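Local coordinates for protein TRAP dicarboxylate transporter-DctP subunit (Desulfovibrio desulfuricans subsp. desulfuricans, PDB 4NHB) that binds sn-glycerol-3-phosphate and probably hands it, as a periplasmic solute-binding protein, to a TRAP-type membrane transporter, at residues Leu143-Leu148 against Leu235-Leu240; Ile31-Met36 against Ile87-Thr92; Glu196-Leu201 against Val217-Tyr222; His152-Lys157 against Glu223-Ile228. One frame throughout, in Å; residues are numbered along the deposited sequence.

Contact 1. Residues Leu143-Leu148 against Leu235-Leu240; sequences LNAFPL and LVIHSL. With G3P (sn-glycerol-3-phosphate), chain P.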
loop_
_atom_site.group_PDB
_atom_site.type_symbol
_atom_site.label_atom_id
_atom_site.label_comp_id
_atom_site.label_asym_id
_atom_site.label_seq_id
_atom_site.Cartn_x
_atom_site.Cartn_y
_atom_site.Cartn_z
ATOM N N LEU A 143 3.335 -4.183 12.258
ATOM C CA LEU A 143 3.782 -5.577 12.434
ATOM C C LEU A 143 4.507 -6.168 11.230
ATOM O O LEU A 143 5.205 -7.184 11.348
ATOM C CB LEU A 143 2.595 -6.475 12.791
ATOM C CG LEU A 143 1.941 -6.293 14.176
ATOM C CD1 LEU A 143 0.661 -7.146 14.301
ATOM C CD2 LEU A 143 2.931 -6.629 15.300
ATOM N N ASN A 144 4.299 -5.600 10.049
ATOM C CA ASN A 144 4.961 -6.136 8.886
ATOM C C ASN A 144 4.943 -5.114 7.749
ATOM O O ASN A 144 4.495 -3.975 7.939
ATOM C CB ASN A 144 4.314 -7.476 8.483
ATOM C CG ASN A 144 2.847 -7.349 8.041
ATOM O OD1 ASN A 144 2.316 -6.249 7.849
ATOM N ND2 ASN A 144 2.180 -8.494 7.931
ATOM N N ALA A 145 5.445 -5.518 6.590
ATOM C CA ALA A 145 5.350 -4.733 5.354
ATOM C C ALA A 145 5.227 -5.712 4.177
ATOM O O ALA A 145 5.880 -6.742 4.156
ATOM C CB ALA A 145 6.544 -3.868 5.203
ATOM N N PHE A 146 4.366 -5.416 3.209
ATOM C CA PHE A 146 4.167 -6.335 2.130
ATOM C C PHE A 146 3.650 -5.537 0.951
ATOM O O PHE A 146 3.082 -4.445 1.118
ATOM C CB PHE A 146 3.219 -7.473 2.542
ATOM C CG PHE A 146 1.858 -7.009 3.031
ATOM C CD1 PHE A 146 0.841 -6.711 2.142
ATOM C CD2 PHE A 146 1.601 -6.853 4.392
ATOM C CE1 PHE A 146 -0.407 -6.281 2.609
ATOM C CE2 PHE A 146 0.365 -6.429 4.853
ATOM C CZ PHE A 146 -0.639 -6.142 3.962
ATOM N N PRO A 147 3.848 -6.055 -0.256
ATOM C CA PRO A 147 3.479 -5.199 -1.384
ATOM C C PRO A 147 2.026 -5.423 -1.858
ATOM O O PRO A 147 1.470 -6.518 -1.710
ATOM C CB PRO A 147 4.413 -5.681 -2.485
ATOM C CG PRO A 147 4.597 -7.176 -2.172
ATOM C CD PRO A 147 4.582 -7.262 -0.665
ATOM N N LEU A 148 1.463 -4.403 -2.487
ATOM C CA LEU A 148 0.251 -4.534 -3.291
ATOM C C LEU A 148 0.616 -4.487 -4.781
ATOM O O LEU A 148 -0.162 -4.933 -5.629
ATOM C CB LEU A 148 -0.797 -3.458 -2.921
ATOM C CG LEU A 148 -1.759 -3.737 -1.735
ATOM C CD1 LEU A 148 -1.069 -4.136 -0.475
ATOM C CD2 LEU A 148 -2.729 -2.585 -1.476
ATOM N N LEU A 235 5.890 1.654 -5.724
ATOM C CA LEU A 235 5.480 0.312 -5.287
ATOM C C LEU A 235 4.618 0.484 -4.045
ATOM O O LEU A 235 5.069 1.007 -3.045
ATOM C CB LEU A 235 6.716 -0.529 -4.969
ATOM C CG LEU A 235 6.478 -1.809 -4.170
ATOM C CD1 LEU A 235 5.545 -2.790 -4.934
ATOM C CD2 LEU A 235 7.807 -2.470 -3.835
ATOM N N VAL A 236 3.358 0.077 -4.123
ATOM C CA VAL A 236 2.515 0.161 -2.970
ATOM C C VAL A 236 2.919 -0.871 -1.915
ATOM O O VAL A 236 3.063 -2.056 -2.190
ATOM C CB VAL A 236 1.001 0.018 -3.350
ATOM C CG1 VAL A 236 0.059 0.102 -2.125
ATOM C CG2 VAL A 236 0.617 1.072 -4.374
ATOM N N ILE A 237 3.113 -0.368 -0.701
ATOM C CA ILE A 237 3.476 -1.190 0.458
ATOM C C ILE A 237 2.442 -0.956 1.557
ATOM O O ILE A 237 2.211 0.186 1.966
ATOM C CB ILE A 237 4.852 -0.782 0.994
ATOM C CG1 ILE A 237 5.956 -1.074 -0.042
ATOM C CG2 ILE A 237 5.144 -1.472 2.337
ATOM C CD1 ILE A 237 6.250 -2.573 -0.269
ATOM N N HIS A 238 1.786 -2.018 2.027
ATOM C CA HIS A 238 0.919 -1.907 3.208
ATOM C C HIS A 238 1.440 -2.688 4.415
ATOM O O HIS A 238 2.417 -3.422 4.315
ATOM C CB HIS A 238 -0.482 -2.368 2.845
ATOM C CG HIS A 238 -1.271 -1.346 2.099
ATOM N ND1 HIS A 238 -2.645 -1.362 2.077
ATOM C CD2 HIS A 238 -0.890 -0.272 1.355
ATOM C CE1 HIS A 238 -3.088 -0.351 1.347
ATOM N NE2 HIS A 238 -2.046 0.318 0.883
ATOM N N SER A 239 0.777 -2.531 5.552
ATOM C CA SER A 239 1.140 -3.220 6.795
ATOM C C SER A 239 -0.073 -3.614 7.560
ATOM O O SER A 239 -1.135 -3.035 7.394
ATOM C CB SER A 239 1.982 -2.342 7.720
ATOM O OG SER A 239 3.069 -1.815 7.021
ATOM N N LEU A 240 0.093 -4.603 8.422
ATOM C CA LEU A 240 -0.886 -4.861 9.462
ATOM C C LEU A 240 -0.455 -4.055 10.687
ATOM O O LEU A 240 0.706 -4.133 11.134
ATOM C CB LEU A 240 -0.975 -6.350 9.822
ATOM C CG LEU A 240 -1.272 -7.330 8.679
ATOM C CD1 LEU A 240 -1.349 -8.740 9.246
ATOM C CD2 LEU A 240 -2.559 -6.966 7.942
HETATM O O1 G3P P . -0.396 3.002 0.530
HETATM C C1 G3P P . -1.175 4.029 -0.010
HETATM C C2 G3P P . -2.106 3.467 -1.093
HETATM O O2 G3P P . -2.923 2.479 -0.528
HETATM C C3 G3P P . -2.972 4.603 -1.660
HETATM O O1P G3P P . -3.349 4.280 -2.960
HETATM O O4P G3P P . -4.756 2.353 -2.477
HETATM O O2P G3P P . -5.815 4.666 -2.548
HETATM O O3P G3P P . -5.101 3.563 -4.667
HETATM P P G3P P . -4.850 3.684 -3.167
#
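Ser239 OG donates to Asn144 O at 2.7 Å, the shortest polar bond between Leu143-Leu148 and Leu235-Leu240. The two pair in the mixed central sheet of a type II periplasmic binding protein fold, where strand 235-243 runs antiparallel to each of its neighbours 89-92, 140-142 and 146-155. Asn144 adds its side chain to the join. With CG lodged between the backbone N and the carbonyl carbon (chi1 64°), the amide swings across to the other segment, and OD1 accepts the N-H of Leu240 at 2.8 Å in a nearly straight bond. ND2 lies beside Leu240 CG and is held by Ala262 O of helix 252-286, which fixes which way round the amide sits. Between the backbone bond from Leu143 N to Leu240 O and the regular pair that follows, a side-chain carbonyl thus takes the place of a backbone one. In that pair Phe146 N reaches His238 O at 3.0 Å, and His238 N returns a bond of 2.9 Å to Phe146 O. The same His238 O lies over one face of the Phe146 ring, toward its rim. Pro147 and Ile237 occupy the other side of the sheet, where Pro147 meets Leu115 and Trp270 of two covering helices. The imidazole of His238 is held from several directions: Leu148 CD2 sits over its face in a CH-pi contact, 3.7 Å from the centroid, and Glu43 bonds ND1. At the ring's edge, NE2 meets O2 of sn-glycerol-3-phosphate at 2.7 Å, and O1 more weakly at 3.2 Å. Val236 CG1 approaches the same O1 to 4.0 Å.

Contact 2. Residues Ile31-Met36 against Ile87-Thr92; sequences IKMAGM and IQMCAT
Gln88 sets CG beside its backbone N and then bends at chi2 (62°), which curls the amide back over the neighbouring strand so that OE1 meets Lys32 N at 2.9 Å. The bond is almost straight (175° at the hydrogen) and lies in the amide plane. The methionines start differently, Met33 with CG anti to the backbone N (chi1 -167°) and Met89 with CG beside it, but each runs straight through chi2 and bends at its last torsion, bringing their CE methyls to 3.7 Å from each other. Ile31 CG2 packs against Met89 SD at the same distance. Behind these bends stands the parallel pairing of strands 30-34 and 89-92, which with strand 63-67 on the far side of 30-34 gives the 2-1-3 strand order of a type II periplasmic binding protein. Lys32 O accepts Met89 N at 3.0 Å and, weakly, Gln88 N; Ala91 N closes on Ala34 O at 2.8 Å. Two helices cover the sheet: 42-57 lays Phe50 against Met33 and Met89, while 75-84 places Thr82 against Ile87 and Cys90. On that second face Ile87 CD1 touches Ala34 CB at 3.8 Å. Beyond the pairing, Met36 lines the ligand pocket. Backbone amides and one glutamine carbonyl therefore supply the directional bonds, while flexible thioethers fill the buried face by shape, without a polar demand on either strand.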
loop_
_atom_site.group_PDB
_atom_site.type_symbol
_atom_site.label_atom_id
_atom_site.label_comp_id
_atom_site.label_asym_id
_atom_site.label_seq_id
_atom_site.Cartn_x
_atom_site.Cartn_y
_atom_site.Cartn_z
ATOM N N ILE A 31 -10.266 -10.541 17.766
ATOM C CA ILE A 31 -9.564 -9.392 17.172
ATOM C C ILE A 31 -10.256 -8.905 15.883
ATOM O O ILE A 31 -10.420 -9.655 14.927
ATOM C CB ILE A 31 -8.090 -9.751 16.855
ATOM C CG1 ILE A 31 -7.305 -9.979 18.152
ATOM C CG2 ILE A 31 -7.435 -8.673 16.023
ATOM C CD1 ILE A 31 -5.879 -10.491 17.929
ATOM N N LYS A 32 -10.662 -7.647 15.876
ATOM C CA LYS A 32 -11.327 -7.058 14.733
ATOM C C LYS A 32 -10.282 -6.294 13.957
ATOM O O LYS A 32 -9.538 -5.513 14.531
ATOM C CB LYS A 32 -12.392 -6.090 15.187
ATOM C CG LYS A 32 -13.307 -6.603 16.299
ATOM C CD LYS A 32 -14.637 -7.005 15.764
ATOM C CE LYS A 32 -15.486 -7.694 16.833
ATOM N NZ LYS A 32 -16.596 -6.835 17.316
ATOM N N MET A 33 -10.214 -6.567 12.659
ATOM C CA MET A 33 -9.302 -5.934 11.748
ATOM C C MET A 33 -10.052 -5.348 10.574
ATOM O O MET A 33 -10.797 -6.053 9.884
ATOM C CB MET A 33 -8.341 -6.971 11.179
ATOM C CG MET A 33 -7.161 -6.389 10.465
ATOM S SD MET A 33 -6.191 -7.669 9.671
ATOM C CE MET A 33 -5.750 -8.759 11.007
ATOM N N ALA A 34 -9.812 -4.082 10.307
ATOM C CA ALA A 34 -10.424 -3.435 9.158
ATOM C C ALA A 34 -9.403 -3.213 8.072
ATOM O O ALA A 34 -8.217 -3.041 8.337
ATOM C CB ALA A 34 -11.010 -2.111 9.559
ATOM N N GLY A 35 -9.890 -3.194 6.840
ATOM C CA GLY A 35 -9.082 -2.835 5.693
ATOM C C GLY A 35 -9.872 -2.116 4.637
ATOM O O GLY A 35 -11.042 -1.786 4.851
ATOM N N MET A 36 -9.231 -1.905 3.487
ATOM C CA MET A 36 -9.704 -0.931 2.512
ATOM C C MET A 36 -9.823 -1.550 1.145
ATOM O O MET A 36 -10.201 -0.853 0.195
ATOM C CB MET A 36 -8.758 0.292 2.442
ATOM C CG MET A 36 -7.365 -0.049 1.961
ATOM S SD MET A 36 -6.296 1.441 1.777
ATOM C CE MET A 36 -7.019 2.178 0.307
ATOM N N ILE A 87 -11.351 -0.934 17.628
ATOM C CA ILE A 87 -10.982 -2.218 16.994
ATOM C C ILE A 87 -9.507 -2.457 17.289
ATOM O O ILE A 87 -8.805 -1.505 17.647
ATOM C CB ILE A 87 -11.256 -2.278 15.471
ATOM C CG1 ILE A 87 -10.418 -1.242 14.726
ATOM C CG2 ILE A 87 -12.756 -2.138 15.221
ATOM C CD1 ILE A 87 -10.556 -1.259 13.198
ATOM N N GLN A 88 -9.032 -3.698 17.151
ATOM C CA GLN A 88 -7.661 -3.993 17.584
ATOM C C GLN A 88 -6.620 -3.810 16.480
ATOM O O GLN A 88 -5.493 -3.396 16.757
ATOM C CB GLN A 88 -7.541 -5.399 18.171
ATOM C CG GLN A 88 -8.369 -5.642 19.426
ATOM C CD GLN A 88 -9.831 -5.489 19.169
ATOM O OE1 GLN A 88 -10.374 -6.054 18.226
ATOM N NE2 GLN A 88 -10.495 -4.690 20.005
ATOM N N MET A 89 -6.999 -4.111 15.240
ATOM C CA MET A 89 -6.057 -4.073 14.128
ATOM C C MET A 89 -6.606 -3.435 12.862
ATOM O O MET A 89 -7.816 -3.315 12.691
ATOM C CB MET A 89 -5.633 -5.494 13.801
ATOM C CG MET A 89 -4.847 -6.116 14.916
ATOM S SD MET A 89 -4.228 -7.757 14.446
ATOM C CE MET A 89 -3.025 -7.370 13.165
ATOM N N CYS A 90 -5.709 -3.040 11.965
ATOM C CA CYS A 90 -6.134 -2.525 10.658
ATOM C C CYS A 90 -5.027 -2.754 9.655
ATOM O O CYS A 90 -3.875 -2.877 10.040
ATOM C CB CYS A 90 -6.526 -1.033 10.712
ATOM S SG CYS A 90 -5.224 0.158 10.998
ATOM N N ALA A 91 -5.400 -2.874 8.377
ATOM C CA ALA A 91 -4.436 -2.965 7.280
ATOM C C ALA A 91 -4.525 -1.681 6.467
ATOM O O ALA A 91 -5.617 -1.307 6.014
ATOM C CB ALA A 91 -4.769 -4.145 6.375
ATOM N N THR A 92 -3.401 -1.006 6.292
ATOM C CA THR A 92 -3.382 0.181 5.460
ATOM C C THR A 92 -1.951 0.469 5.032
ATOM O O THR A 92 -1.017 -0.295 5.394
ATOM C CB THR A 92 -4.083 1.364 6.180
ATOM O OG1 THR A 92 -4.419 2.378 5.230
ATOM C CG2 THR A 92 -3.207 1.997 7.250
#

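Contact 3. Residues Glu196-Leu201 against Val217-Tyr222; sequences EVPGAL and VSLKMY
Leu219 CD2 fits tightly against the start of helix 197-203, 3.7 Å from Pro198 CG and 3.9 Å from Val197 CG1. Its CG stands beside the backbone N (chi1 -83°), and the branch that ends in CD2 carries the touch. Val197 is the shared element: the same CG1 that meets Leu219 also lies 4.0 Å from Met221 CE, the end of a side chain stretched out beyond CG. One helical turn further on, Leu201 CD1 presses on Met221 CG at 3.8 Å, so the thioether chain passes both Val197 and Leu201, crossing each at about a right angle. No hydrogen bond spans the two segments, and the buried surface is small, 189 Å². The two helices follow strands of different sheets: helix 197-203 comes after strand 188-191 of the small parallel sheet, and helix 213-218 after strand 208-212 of the large mixed one. In this two-lobed binding-protein fold, apolar side chains join the start of helix 197-203 to the chain just after helix 213-218, close to the pocket; Leu219 also touches Phe194, a pocket residue, and the side chain of Val197 lies about 6 Å from the bound sn-glycerol-3-phosphate. Away from these apolar contacts the character changes. Helix 213-218 ends in a Schellman motif, with Lys220 at positive phi and its N bonded to Val217 O at 3.0 Å. That turn sends the chain on to Met221 while the exposed lysine's side chain leads away from helix 197-203. Glu196, at the other segment's beginning, is exposed as well, and its side chain touches Lys74.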
loop_
_atom_site.group_PDB
_atom_site.type_symbol
_atom_site.label_atom_id
_atom_site.label_comp_id
_atom_site.label_asym_id
_atom_site.label_seq_id
_atom_site.Cartn_x
_atom_site.Cartn_y
_atom_site.Cartn_z
ATOM N N GLU A 196 -14.045 5.409 -3.301
ATOM C CA GLU A 196 -14.871 6.236 -4.196
ATOM C C GLU A 196 -14.504 6.004 -5.681
ATOM O O GLU A 196 -15.114 6.588 -6.607
ATOM C CB GLU A 196 -14.733 7.726 -3.808
ATOM C CG GLU A 196 -15.424 8.099 -2.474
ATOM C CD GLU A 196 -15.158 9.546 -2.030
ATOM O OE1 GLU A 196 -14.827 10.380 -2.899
ATOM O OE2 GLU A 196 -15.278 9.850 -0.814
ATOM N N VAL A 197 -13.479 5.182 -5.899
ATOM C CA VAL A 197 -12.909 5.047 -7.236
ATOM C C VAL A 197 -13.903 4.410 -8.202
ATOM O O VAL A 197 -14.036 4.865 -9.347
ATOM C CB VAL A 197 -11.593 4.264 -7.236
ATOM C CG1 VAL A 197 -11.209 3.811 -8.662
ATOM C CG2 VAL A 197 -10.449 5.134 -6.656
ATOM N N PRO A 198 -14.599 3.353 -7.747
ATOM C CA PRO A 198 -15.550 2.707 -8.671
ATOM C C PRO A 198 -16.659 3.686 -9.152
ATOM O O PRO A 198 -16.917 3.835 -10.362
ATOM C CB PRO A 198 -16.104 1.556 -7.839
ATOM C CG PRO A 198 -15.017 1.294 -6.779
ATOM C CD PRO A 198 -14.521 2.652 -6.446
ATOM N N GLY A 199 -17.291 4.392 -8.228
ATOM C CA GLY A 199 -18.262 5.405 -8.631
ATOM C C GLY A 199 -17.646 6.480 -9.536
ATOM O O GLY A 199 -18.284 6.957 -10.489
ATOM N N ALA A 200 -16.399 6.874 -9.261
ATOM C CA ALA A 200 -15.795 7.973 -10.005
ATOM C C ALA A 200 -15.599 7.547 -11.456
ATOM O O ALA A 200 -15.888 8.301 -12.406
ATOM C CB ALA A 200 -14.489 8.366 -9.381
ATOM N N LEU A 201 -15.105 6.325 -11.623
ATOM C CA LEU A 201 -15.030 5.711 -12.944
ATOM C C LEU A 201 -16.391 5.665 -13.613
ATOM O O LEU A 201 -16.551 6.152 -14.749
ATOM C CB LEU A 201 -14.469 4.292 -12.837
ATOM C CG LEU A 201 -12.949 4.278 -12.627
ATOM C CD1 LEU A 201 -12.501 2.846 -12.370
ATOM C CD2 LEU A 201 -12.202 4.895 -13.841
ATOM N N VAL A 217 -7.388 -4.802 -11.993
ATOM C CA VAL A 217 -8.168 -5.964 -12.385
ATOM C C VAL A 217 -9.344 -6.206 -11.443
ATOM O O VAL A 217 -10.448 -6.504 -11.876
ATOM C CB VAL A 217 -7.282 -7.227 -12.460
ATOM C CG1 VAL A 217 -8.133 -8.510 -12.377
ATOM C CG2 VAL A 217 -6.455 -7.163 -13.733
ATOM N N SER A 218 -9.095 -6.061 -10.150
ATOM C CA SER A 218 -10.123 -6.264 -9.163
ATOM C C SER A 218 -11.328 -5.376 -9.394
ATOM O O SER A 218 -12.466 -5.853 -9.276
ATOM C CB SER A 218 -9.576 -6.065 -7.750
ATOM O OG SER A 218 -10.631 -6.206 -6.851
ATOM N N LEU A 219 -11.103 -4.106 -9.730
ATOM C CA LEU A 219 -12.223 -3.198 -9.980
ATOM C C LEU A 219 -12.665 -3.182 -11.439
ATOM O O LEU A 219 -13.556 -2.421 -11.829
ATOM C CB LEU A 219 -11.874 -1.780 -9.518
ATOM C CG LEU A 219 -12.069 -1.456 -8.015
ATOM C CD1 LEU A 219 -11.234 -2.387 -7.104
ATOM C CD2 LEU A 219 -11.704 0.002 -7.769
ATOM N N LYS A 220 -12.045 -4.045 -12.229
ATOM C CA LYS A 220 -12.308 -4.144 -13.658
ATOM C C LYS A 220 -12.249 -2.764 -14.320
ATOM O O LYS A 220 -13.110 -2.388 -15.113
ATOM C CB LYS A 220 -13.650 -4.833 -13.907
ATOM C CG LYS A 220 -13.706 -6.263 -13.349
ATOM C CD LYS A 220 -15.011 -6.960 -13.692
ATOM C CE LYS A 220 -15.112 -8.317 -13.009
ATOM N NZ LYS A 220 -15.100 -8.221 -11.515
ATOM N N MET A 221 -11.200 -2.031 -13.997
ATOM C CA MET A 221 -11.021 -0.669 -14.483
ATOM C C MET A 221 -10.884 -0.635 -16.004
ATOM O O MET A 221 -11.291 0.343 -16.652
ATOM C CB MET A 221 -9.795 -0.051 -13.840
ATOM C CG MET A 221 -9.865 0.100 -12.277
ATOM S SD MET A 221 -8.536 1.216 -11.752
ATOM C CE MET A 221 -8.507 1.080 -9.932
ATOM N N TYR A 222 -10.332 -1.711 -16.561
ATOM C CA TYR A 222 -10.001 -1.779 -18.000
ATOM C C TYR A 222 -11.248 -1.801 -18.886
ATOM O O TYR A 222 -11.157 -1.501 -20.061
ATOM C CB TYR A 222 -9.099 -2.987 -18.302
ATOM C CG TYR A 222 -9.645 -4.289 -17.785
ATOM C CD1 TYR A 222 -10.584 -5.001 -18.523
ATOM C CD2 TYR A 222 -9.228 -4.813 -16.561
ATOM C CE1 TYR A 222 -11.099 -6.175 -18.069
ATOM C CE2 TYR A 222 -9.742 -5.997 -16.099
ATOM C CZ TYR A 222 -10.686 -6.678 -16.865
ATOM O OH TYR A 222 -11.230 -7.870 -16.436
#

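Contact 4. Residues His152-Lys157 against Glu223-Ile228; sequences HFYSKK and EITPEI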
loop_
_atom_site.group_PDB
_atom_site.type_symbol
_atom_site.label_atom_id
_atom_site.label_comp_id
_atom_site.label_asym_id
_atom_site.label_seq_id
_atom_site.Cartn_x
_atom_site.Cartn_y
_atom_site.Cartn_z
ATOM N N HIS A 152 0.707 1.393 -12.117
ATOM C CA HIS A 152 0.694 1.601 -13.563
ATOM C C HIS A 152 -0.497 2.487 -13.919
ATOM O O HIS A 152 -1.541 2.427 -13.242
ATOM C CB HIS A 152 0.567 0.254 -14.274
ATOM C CG HIS A 152 1.639 -0.709 -13.888
ATOM N ND1 HIS A 152 2.973 -0.393 -14.001
ATOM C CD2 HIS A 152 1.589 -1.951 -13.347
ATOM C CE1 HIS A 152 3.702 -1.413 -13.585
ATOM N NE2 HIS A 152 2.886 -2.370 -13.167
ATOM N N PHE A 153 -0.348 3.291 -14.967
ATOM C CA PHE A 153 -1.429 4.191 -15.380
ATOM C C PHE A 153 -2.569 3.436 -16.038
ATOM O O PHE A 153 -2.350 2.454 -16.735
ATOM C CB PHE A 153 -0.906 5.290 -16.316
ATOM C CG PHE A 153 -0.025 6.257 -15.630
ATOM C CD1 PHE A 153 -0.562 7.244 -14.848
ATOM C CD2 PHE A 153 1.355 6.145 -15.724
ATOM C CE1 PHE A 153 0.246 8.137 -14.175
ATOM C CE2 PHE A 153 2.168 7.013 -15.054
ATOM C CZ PHE A 153 1.611 8.024 -14.281
ATOM N N TYR A 154 -3.791 3.888 -15.768
ATOM C CA TYR A 154 -4.962 3.461 -16.503
ATOM C C TYR A 154 -5.692 4.737 -16.999
ATOM O O TYR A 154 -5.751 5.728 -16.272
ATOM C CB TYR A 154 -5.904 2.602 -15.634
ATOM C CG TYR A 154 -6.376 3.263 -14.348
ATOM C CD1 TYR A 154 -7.523 4.038 -14.334
ATOM C CD2 TYR A 154 -5.673 3.110 -13.135
ATOM C CE1 TYR A 154 -7.952 4.638 -13.209
ATOM C CE2 TYR A 154 -6.108 3.703 -12.001
ATOM C CZ TYR A 154 -7.253 4.482 -12.029
ATOM O OH TYR A 154 -7.749 5.101 -10.907
ATOM N N SER A 155 -6.225 4.706 -18.225
ATOM C CA SER A 155 -6.900 5.873 -18.800
ATOM C C SER A 155 -7.787 5.522 -19.994
ATOM O O SER A 155 -7.678 4.444 -20.579
ATOM C CB SER A 155 -5.875 6.890 -19.265
ATOM O OG SER A 155 -4.903 6.244 -20.050
ATOM N N LYS A 156 -8.633 6.464 -20.384
ATOM C CA LYS A 156 -9.499 6.253 -21.548
ATOM C C LYS A 156 -8.705 6.244 -22.854
ATOM O O LYS A 156 -9.002 5.465 -23.745
ATOM C CB LYS A 156 -10.638 7.277 -21.566
ATOM C CG LYS A 156 -11.559 7.081 -20.377
ATOM C CD LYS A 156 -12.800 7.938 -20.404
ATOM C CE LYS A 156 -13.710 7.566 -19.239
ATOM N NZ LYS A 156 -14.813 8.547 -19.026
ATOM N N LYS A 157 -7.681 7.085 -22.936
ATOM C CA LYS A 157 -6.807 7.128 -24.110
ATOM C C LYS A 157 -5.354 7.061 -23.642
ATOM O O LYS A 157 -5.022 7.668 -22.627
ATOM C CB LYS A 157 -7.038 8.417 -24.888
ATOM C CG LYS A 157 -8.518 8.738 -25.049
ATOM C CD LYS A 157 -8.825 9.538 -26.298
ATOM C CE LYS A 157 -8.900 11.030 -26.016
ATOM N NZ LYS A 157 -9.360 11.755 -27.235
ATOM N N GLU A 223 -12.406 -2.091 -18.296
ATOM C CA GLU A 223 -13.696 -1.982 -18.973
ATOM C C GLU A 223 -14.115 -0.536 -19.277
ATOM O O GLU A 223 -14.979 -0.302 -20.115
ATOM C CB GLU A 223 -14.795 -2.624 -18.115
ATOM C CG GLU A 223 -14.811 -4.153 -18.179
ATOM C CD GLU A 223 -15.859 -4.778 -17.286
ATOM O OE1 GLU A 223 -16.550 -4.053 -16.529
ATOM O OE2 GLU A 223 -15.981 -6.021 -17.332
ATOM N N ILE A 224 -13.540 0.416 -18.554
ATOM C CA ILE A 224 -13.889 1.831 -18.684
ATOM C C ILE A 224 -12.680 2.630 -19.163
ATOM O O ILE A 224 -12.793 3.524 -19.998
ATOM C CB ILE A 224 -14.427 2.372 -17.324
ATOM C CG1 ILE A 224 -15.750 1.687 -17.003
ATOM C CG2 ILE A 224 -14.623 3.863 -17.352
ATOM C CD1 ILE A 224 -16.198 1.855 -15.577
ATOM N N THR A 225 -11.514 2.297 -18.623
ATOM C CA THR A 225 -10.255 2.938 -18.973
ATOM C C THR A 225 -9.325 1.852 -19.483
ATOM O O THR A 225 -8.547 1.287 -18.724
ATOM C CB THR A 225 -9.603 3.584 -17.744
ATOM O OG1 THR A 225 -9.534 2.629 -16.658
ATOM C CG2 THR A 225 -10.415 4.774 -17.290
ATOM N N PRO A 226 -9.425 1.526 -20.765
ATOM C CA PRO A 226 -8.815 0.276 -21.224
ATOM C C PRO A 226 -7.308 0.367 -21.445
ATOM O O PRO A 226 -6.671 -0.666 -21.625
ATOM C CB PRO A 226 -9.540 -0.001 -22.565
ATOM C CG PRO A 226 -10.616 1.002 -22.653
ATOM C CD PRO A 226 -10.264 2.150 -21.798
ATOM N N GLU A 227 -6.755 1.571 -21.446
ATOM C CA GLU A 227 -5.360 1.740 -21.816
ATOM C C GLU A 227 -4.484 1.817 -20.563
ATOM O O GLU A 227 -4.554 2.754 -19.792
ATOM C CB GLU A 227 -5.168 2.997 -22.661
ATOM C CG GLU A 227 -6.302 3.275 -23.694
ATOM C CD GLU A 227 -6.262 2.389 -24.928
ATOM O OE1 GLU A 227 -5.242 1.715 -25.170
ATOM O OE2 GLU A 227 -7.267 2.381 -25.674
ATOM N N ILE A 228 -3.678 0.802 -20.362
ATOM C CA ILE A 228 -2.757 0.817 -19.239
ATOM C C ILE A 228 -1.351 1.120 -19.735
ATOM O O ILE A 228 -0.899 0.535 -20.745
ATOM C CB ILE A 228 -2.745 -0.520 -18.507
ATOM C CG1 ILE A 228 -3.982 -0.653 -17.606
ATOM C CG2 ILE A 228 -1.493 -0.592 -17.616
ATOM C CD1 ILE A 228 -5.304 -0.779 -18.333
HETATM O O HOH W 1 -2.882 4.724 -19.255
#
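Ser155 and Glu227 exchange the backbone hydrogen bonds of the contact: Ser155 N gives to Glu227 O at 3.0 Å, and Glu227 N to Ser155 O at 3.1 Å. This is the hydrogen-bonded pair of a short antiparallel match between strands 146-155 and 227-229. The latter lies between 146-155 and the parallel strand 290-292, so the join is internal to the mixed sheet of the binding-protein fold. Next door, in the non-hydrogen-bonded pair, weaker C-H contacts take over, with Ile228 CA only 3.0 Å from Phe153 O. A water forms a second polar layer. It donates to Glu227 O at 2.6 Å and to Ser155 OG at 2.7 Å, and the hydroxyl in turn gives its proton to Lys157 O at 2.9 Å, coming from well above that carbonyl's plane. Two further polar ends find partners outside the pair: Thr225 OG1 is bonded to Met221 O, and the glutamate, bent at chi2 (-76°), carries OE1 off to His292 on the neighbouring strand 290-292. Van der Waals contacts make up the rest. Thr225 OG1 approaches Tyr154 CD1 obliquely at 3.4 Å. Thr225 CG2 meets Lys156 CG at 4.0 Å, and Glu227 CG leans on Lys156 O. On the other face, Ile228 CG2 packs against His152 CB. Glu227 O is thus gripped by an amide and a water, and Ser155 OG both accepts and donates; these paired demands should fix the rotation of the serine and let the water bridge the two strands at this point.

Contacts 1 and 2 are neighbours in one sheet, their centres 14 Å apart, stitched by a probable hydrogen bond from Ser239 N to Thr92 O at 2.9 Å. Near the ligand they meet again, His238 CE1 lying 3.7 Å from Met36 SD, so both feed the sn-glycerol-3-phosphate pocket. Contact 4 sits further along strand 146-155, which it shares with contact 1, though the two centres are 25 Å apart. Contact 3, nested in the chain loop closed by contact 4, lies 10 Å from it between centres and touches it through Met221 SD and Tyr154 CE2 at 3.5 Å. Both approach Arg171, a ligand-binding residue, within about 4 Å of their side chains.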